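Side-chain contacts in CAS6A (PDB 4C97), which probably cleaves CRISPR RNA precursors as a Cas6-type endoribonuclease of a bacterial antiviral defence system: residues F132-K135 / G136-Y139; V141-P144 / R145-L148; V167-A170 / L171-T175. The protein carries 1 engineered substitution. One frame throughout, in Å; residues are numbered along the deposited sequence.

Interaction 1 of 3, residues F132-K135 / G136-Y139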
# COMPACT_ATOMS: atom_id res chain seq x y z
N PHE A 132 -10.75 3.69 -7.20
CA PHE A 132 -11.45 4.41 -6.13
C PHE A 132 -12.92 4.19 -6.26
O PHE A 132 -13.43 3.93 -7.34
CB PHE A 132 -11.12 5.92 -6.23
CG PHE A 132 -9.67 6.18 -6.25
CD1 PHE A 132 -8.97 6.32 -5.07
CD2 PHE A 132 -8.97 6.18 -7.45
CE1 PHE A 132 -7.61 6.49 -5.09
CE2 PHE A 132 -7.64 6.36 -7.48
CZ PHE A 132 -6.93 6.50 -6.28
N ARG A 133 -13.63 4.24 -5.14
CA ARG A 133 -15.07 4.09 -5.19
C ARG A 133 -15.68 5.47 -5.32
O ARG A 133 -15.40 6.35 -4.52
CB ARG A 133 -15.59 3.39 -3.94
CG ARG A 133 -17.09 3.07 -4.01
CD ARG A 133 -17.53 2.19 -2.85
NE ARG A 133 -18.97 1.91 -2.85
CZ ARG A 133 -19.58 1.12 -3.74
NH1 ARG A 133 -18.90 0.55 -4.72
NH2 ARG A 133 -20.90 0.92 -3.64
N ARG A 134 -16.50 5.67 -6.34
CA ARG A 134 -17.23 6.91 -6.48
C ARG A 134 -18.65 6.59 -6.93
O ARG A 134 -18.85 5.96 -7.97
CB ARG A 134 -16.52 7.86 -7.47
CG ARG A 134 -16.59 7.43 -8.95
CD ARG A 134 -16.30 8.55 -9.91
NE ARG A 134 -15.32 9.50 -9.39
CZ ARG A 134 -15.04 10.66 -9.95
NH1 ARG A 134 -15.69 11.05 -11.05
NH2 ARG A 134 -14.13 11.45 -9.41
N LYS A 135 -19.62 6.95 -6.11
CA LYS A 135 -21.01 6.83 -6.51
C LYS A 135 -21.38 5.41 -6.91
O LYS A 135 -22.01 5.19 -7.94
CB LYS A 135 -21.26 7.79 -7.67
CG LYS A 135 -20.56 9.13 -7.49
CD LYS A 135 -20.69 9.98 -8.74
CE LYS A 135 -21.34 11.33 -8.44
NZ LYS A 135 -20.33 12.42 -8.40
N GLY A 136 -20.97 4.45 -6.09
CA GLY A 136 -21.27 3.06 -6.33
C GLY A 136 -20.65 2.50 -7.59
O GLY A 136 -21.05 1.43 -8.05
N VAL A 137 -19.67 3.20 -8.15
CA VAL A 137 -18.88 2.62 -9.21
C VAL A 137 -17.40 2.80 -8.88
O VAL A 137 -17.01 3.69 -8.12
CB VAL A 137 -19.21 3.17 -10.62
CG1 VAL A 137 -20.73 3.23 -10.84
CG2 VAL A 137 -18.57 4.52 -10.88
N HIS A 138 -16.60 1.92 -9.44
CA HIS A 138 -15.16 2.03 -9.30
C HIS A 138 -14.62 2.91 -10.42
O HIS A 138 -15.07 2.83 -11.55
CB HIS A 138 -14.53 0.65 -9.33
CG HIS A 138 -14.77 -0.13 -8.08
ND1 HIS A 138 -15.08 -1.47 -8.09
CD2 HIS A 138 -14.72 0.25 -6.78
CE1 HIS A 138 -15.24 -1.88 -6.84
NE2 HIS A 138 -15.00 -0.87 -6.03
N TYR A 139 -13.64 3.74 -10.07
CA TYR A 139 -13.09 4.77 -10.97
C TYR A 139 -11.58 4.64 -10.95
O TYR A 139 -10.97 4.64 -9.86
CB TYR A 139 -13.50 6.15 -10.47
CG TYR A 139 -13.00 7.35 -11.24
CD1 TYR A 139 -13.55 7.71 -12.44
CD2 TYR A 139 -12.03 8.18 -10.71
CE1 TYR A 139 -13.13 8.83 -13.12
CE2 TYR A 139 -11.62 9.34 -11.37
CZ TYR A 139 -12.16 9.64 -12.58
OH TYR A 139 -11.73 10.79 -13.24
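Phe132-Arg134 and Val137-Tyr139 run antiparallel, the axes of these short segments 4.5 Å apart at closest approach. Phe132 and Tyr139 form one hydrogen-bonded pair, joined both ways between N and O, and Arg134 and Val137 form the next; Arg133 and His138 face each other between them as a non-hydrogen-bonded pair. The bond from Arg134 N to Val137 O is 2.7 Å long and almost straight, at 173°. Arg134 to Val137 make a type I' turn, which closes a tight two-residue β-hairpin; Lys135 and Gly136 at its corners both have positive phi. On the face that carries Phe132, Arg134, Val137 and Tyr139, the Arg134 guanidinium lies flat over the Tyr139 ring. Its CZ sits 3.8 Å from the ring centroid, with the planes only 8° apart, a cation-pi stack. A bend at chi3 (34°) folds the arginine back over the ring, and its CD also touches Tyr139 CB at 3.7 Å. The partner of the Tyr139 hydroxyl is Glu143. On the other face, the extended Arg133 chain brings one face of its guanidinium over Gly136 CA, with NH2 3.5 Å from that carbon, while His138 ND1 is bonded to Thr193.

Interaction 2 of 3, residues V141-P144 / R145-L148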
# COMPACT_ATOMS: atom_id res chain seq x y z
N VAL A 141 -9.02 6.49 -12.42
CA VAL A 141 -8.09 7.59 -12.73
C VAL A 141 -7.42 8.12 -11.46
O VAL A 141 -8.09 8.51 -10.53
CB VAL A 141 -8.80 8.75 -13.43
CG1 VAL A 141 -7.81 9.86 -13.83
CG2 VAL A 141 -9.54 8.24 -14.63
N PRO A 142 -6.09 8.14 -11.44
CA PRO A 142 -5.36 8.53 -10.22
C PRO A 142 -5.27 10.06 -10.02
O PRO A 142 -4.18 10.65 -9.97
CB PRO A 142 -4.01 7.86 -10.42
CG PRO A 142 -3.80 7.88 -11.89
CD PRO A 142 -5.17 7.69 -12.51
N GLU A 143 -6.43 10.67 -9.85
CA GLU A 143 -6.54 12.10 -9.62
C GLU A 143 -5.83 12.45 -8.32
O GLU A 143 -5.94 11.69 -7.35
CB GLU A 143 -7.99 12.53 -9.49
CG GLU A 143 -8.87 12.24 -10.70
CD GLU A 143 -10.31 12.71 -10.52
OE1 GLU A 143 -10.65 13.26 -9.45
OE2 GLU A 143 -11.13 12.53 -11.44
N PRO A 144 -5.15 13.61 -8.27
CA PRO A 144 -4.52 13.99 -6.99
C PRO A 144 -5.47 13.90 -5.77
O PRO A 144 -5.09 13.35 -4.73
CB PRO A 144 -4.08 15.43 -7.22
CG PRO A 144 -3.87 15.54 -8.72
CD PRO A 144 -4.86 14.58 -9.35
N ARG A 145 -6.68 14.43 -5.88
CA ARG A 145 -7.54 14.47 -4.70
C ARG A 145 -7.90 13.05 -4.21
O ARG A 145 -7.99 12.79 -2.99
CB ARG A 145 -8.80 15.29 -4.97
CG ARG A 145 -9.64 14.70 -6.04
CD ARG A 145 -10.78 15.60 -6.43
NE ARG A 145 -11.64 14.88 -7.37
CZ ARG A 145 -12.64 14.07 -7.02
NH1 ARG A 145 -12.97 13.88 -5.74
NH2 ARG A 145 -13.32 13.44 -7.96
N LEU A 146 -8.05 12.13 -5.15
CA LEU A 146 -8.41 10.76 -4.81
C LEU A 146 -7.24 10.01 -4.13
O LEU A 146 -7.42 9.36 -3.08
CB LEU A 146 -8.88 10.00 -6.04
CG LEU A 146 -10.19 10.49 -6.64
CD1 LEU A 146 -10.56 9.75 -7.88
CD2 LEU A 146 -11.35 10.40 -5.63
N VAL A 147 -6.08 10.06 -4.79
CA VAL A 147 -4.87 9.41 -4.31
C VAL A 147 -4.49 9.95 -2.93
O VAL A 147 -4.29 9.17 -1.93
CB VAL A 147 -3.71 9.63 -5.33
CG1 VAL A 147 -2.35 9.19 -4.75
CG2 VAL A 147 -4.00 8.90 -6.60
N LEU A 148 -4.39 11.27 -2.86
CA LEU A 148 -3.92 11.91 -1.64
C LEU A 148 -4.94 11.81 -0.51
O LEU A 148 -4.53 11.63 0.65
CB LEU A 148 -3.46 13.34 -1.89
CG LEU A 148 -2.30 13.42 -2.88
CD1 LEU A 148 -1.94 14.88 -3.03
CD2 LEU A 148 -1.05 12.62 -2.48
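Glu143 O accepts two backbone N-H groups, a straight bond from Val147 N (3.0 Å, 177°) and a weak one from Leu146 N (3.1 Å). Glu143 is the N-cap residue of helix 144-158, and Pro144 opens the first turn, its O taking Leu148 N at 2.9 Å. The Glu143 side chain runs alongside that of Arg145, pointing the same way. OE1 forms a salt bridge to Arg145 NE at 2.8 Å, although the bond is bent and weak, and the carboxylate and guanidinium planes are 57° apart. Arg145 reaches it with CG lodged between its backbone N and carbonyl carbon (chi1 63°) and an extended chain from there to NE. With OE2 taken by the Tyr139 hydroxyl, the two oxygens have different partners and the group's rotation is restrained. Leu146 CD1 passes obliquely against the glutamate, 3.8 Å from OE1, and comes equally close to Val141 O. Just ahead of the cap, Pro142 is the centre of an inverse gamma turn, with Glu143 N bonded to Val141 O; Pro142 CB meets Val147 CG2 at 4.0 Å. Pro142 and Val147 face strands 121-127 and 199-203, touching Phe126 among others, and Pro142 O is bonded to Tyr202 OH. Leu146 turns to Phe132 of strand 129-134, whereas Pro144 and Leu148 pack on Thr175, just after helix 165-174.

Interaction 3 of 3, residues V167-A170 / L171-T175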
# COMPACT_ATOMS: atom_id res chain seq x y z
N VAL A 167 -3.73 22.46 5.43
CA VAL A 167 -2.78 21.55 4.78
C VAL A 167 -3.52 20.52 3.95
O VAL A 167 -3.20 20.27 2.78
CB VAL A 167 -1.85 20.83 5.82
CG1 VAL A 167 -1.02 19.73 5.15
CG2 VAL A 167 -0.96 21.85 6.48
N ARG A 168 -4.56 19.93 4.55
CA ARG A 168 -5.45 19.04 3.81
C ARG A 168 -6.00 19.73 2.57
O ARG A 168 -5.98 19.16 1.47
CB ARG A 168 -6.60 18.58 4.72
CG ARG A 168 -7.74 17.87 4.01
CD ARG A 168 -8.83 17.39 4.97
NE ARG A 168 -8.45 16.17 5.69
CZ ARG A 168 -8.84 14.94 5.35
NH1 ARG A 168 -9.66 14.73 4.33
NH2 ARG A 168 -8.43 13.91 6.07
N GLU A 169 -6.47 20.96 2.74
CA GLU A 169 -7.08 21.67 1.63
C GLU A 169 -6.07 21.87 0.50
O GLU A 169 -6.38 21.66 -0.68
CB GLU A 169 -7.64 23.03 2.11
CG GLU A 169 -8.61 23.69 1.14
CD GLU A 169 -7.93 24.45 0.02
OE1 GLU A 169 -6.73 24.80 0.14
OE2 GLU A 169 -8.60 24.71 -1.00
N ALA A 170 -4.86 22.28 0.87
CA ALA A 170 -3.80 22.41 -0.14
C ALA A 170 -3.51 21.08 -0.84
O ALA A 170 -3.44 21.02 -2.07
CB ALA A 170 -2.55 22.93 0.49
N LEU A 171 -3.35 20.02 -0.06
CA LEU A 171 -2.99 18.74 -0.65
C LEU A 171 -4.06 18.26 -1.61
O LEU A 171 -3.76 17.83 -2.73
CB LEU A 171 -2.78 17.68 0.44
CG LEU A 171 -1.54 17.87 1.30
CD1 LEU A 171 -1.65 17.03 2.54
CD2 LEU A 171 -0.25 17.54 0.51
N LEU A 172 -5.32 18.35 -1.19
CA LEU A 172 -6.40 17.76 -1.99
C LEU A 172 -6.84 18.65 -3.14
O LEU A 172 -7.15 18.16 -4.21
CB LEU A 172 -7.60 17.43 -1.11
CG LEU A 172 -7.33 16.42 -0.01
CD1 LEU A 172 -8.66 15.94 0.57
CD2 LEU A 172 -6.49 15.26 -0.46
N GLU A 173 -6.86 19.97 -2.92
CA GLU A 173 -7.43 20.89 -3.90
C GLU A 173 -6.40 21.52 -4.83
O GLU A 173 -6.72 21.82 -5.97
CB GLU A 173 -8.21 22.01 -3.20
CG GLU A 173 -9.38 21.51 -2.37
CD GLU A 173 -10.39 20.73 -3.21
OE1 GLU A 173 -10.71 21.17 -4.34
OE2 GLU A 173 -10.85 19.66 -2.76
N ARG A 174 -5.19 21.74 -4.35
CA ARG A 174 -4.23 22.50 -5.15
C ARG A 174 -3.23 21.62 -5.90
O ARG A 174 -2.67 22.02 -6.93
CB ARG A 174 -3.53 23.57 -4.31
CG ARG A 174 -2.83 24.61 -5.14
CD ARG A 174 -2.39 25.82 -4.32
NE ARG A 174 -1.20 25.56 -3.51
CZ ARG A 174 -1.15 25.57 -2.18
NH1 ARG A 174 -2.23 25.82 -1.44
NH2 ARG A 174 -0.00 25.33 -1.57
N THR A 175 -3.00 20.41 -5.40
CA THR A 175 -2.03 19.52 -6.05
C THR A 175 -2.46 19.24 -7.47
O THR A 175 -3.64 18.97 -7.73
CB THR A 175 -1.83 18.20 -5.28
OG1 THR A 175 -1.45 18.49 -3.95
CG2 THR A 175 -0.73 17.34 -5.92
O HOH W 1 -5.20 25.97 -1.59
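Leu171 meets Val167 one turn back, where the two side chains lie side by side and Leu171 CD1 touches Val167 CG1 at 3.8 Å. Its N-H gives the regular i to i-4 helix bond to Val167 O. Leu172 repeats the pattern with Arg168: its CD1 crosses the arginine chain obliquely, 4.1 Å from CG; the bend at chi3 brings NH1 near the same methyl. The Arg168 charge is answered by Glu156, through a salt bridge from NH2. Glu173 bonds through N to Glu169 O at 2.8 Å. The two glutamate side chains cross at about a right angle, and Glu169 OE2 lies 3.5 Å from Glu173 CB; a bend at Glu169 chi2 (-82°) carries the carboxylate over this methylene, and the carboxylates themselves stay apart, OE2 to OE1 of Glu173 being 5.3 Å.

Arg174 N bonds to Ala170 O at 3.0 Å, and its chain bends at chi3 (76°), which puts NH1 3.5 Å from Ala170 CB. Water 1 lies at the guanidinium edge, accepting from NH1 and donating to Glu169 OE1, so the opposite charges are linked by solvent rather than direct contact. Thr175 N reaches the same Ala170 O only weakly, an i to i-5 bond in keeping with the wider pi-type turn at 171-174, and Thr175 OG1 donates to Leu171 O at 2.7 Å. Val167, Ala170 and Leu171 abut helix 209-225, touching Trp214, Glu211 and Leu215 respectively, and Arg174 joins this side through a salt bridge to Glu211 and a hydrogen bond to Pro205 O. Leu172 and Thr175 turn instead to Leu148 of helix 144-158, so helix 165-174 packs against both helices.

How the interactions relate
The three interactions follow one another along the chain: a hairpin, the start of the helix after it, and the end of the next helix. Interactions 1 and 2 have centres 12 Å apart and share a seam in which Phe132 CE1 lies 3.5 Å from Leu146 O and Tyr139 CD2 lies 3.6 Å from Leu146 CD1. The Glu143 carboxylate sits at this seam, and Arg134 and Arg145 both come up to it, the Arg134 approach being long and weak. Interaction 2 also meets interaction 3, where Leu148 CD1 is 3.5 Å from Leu171 O and Arg145 CB is 3.4 Å from Leu172 O. Interactions 1 and 3 do not touch, their nearest atoms being about 10 Å apart, so helix 144-158 bridges them.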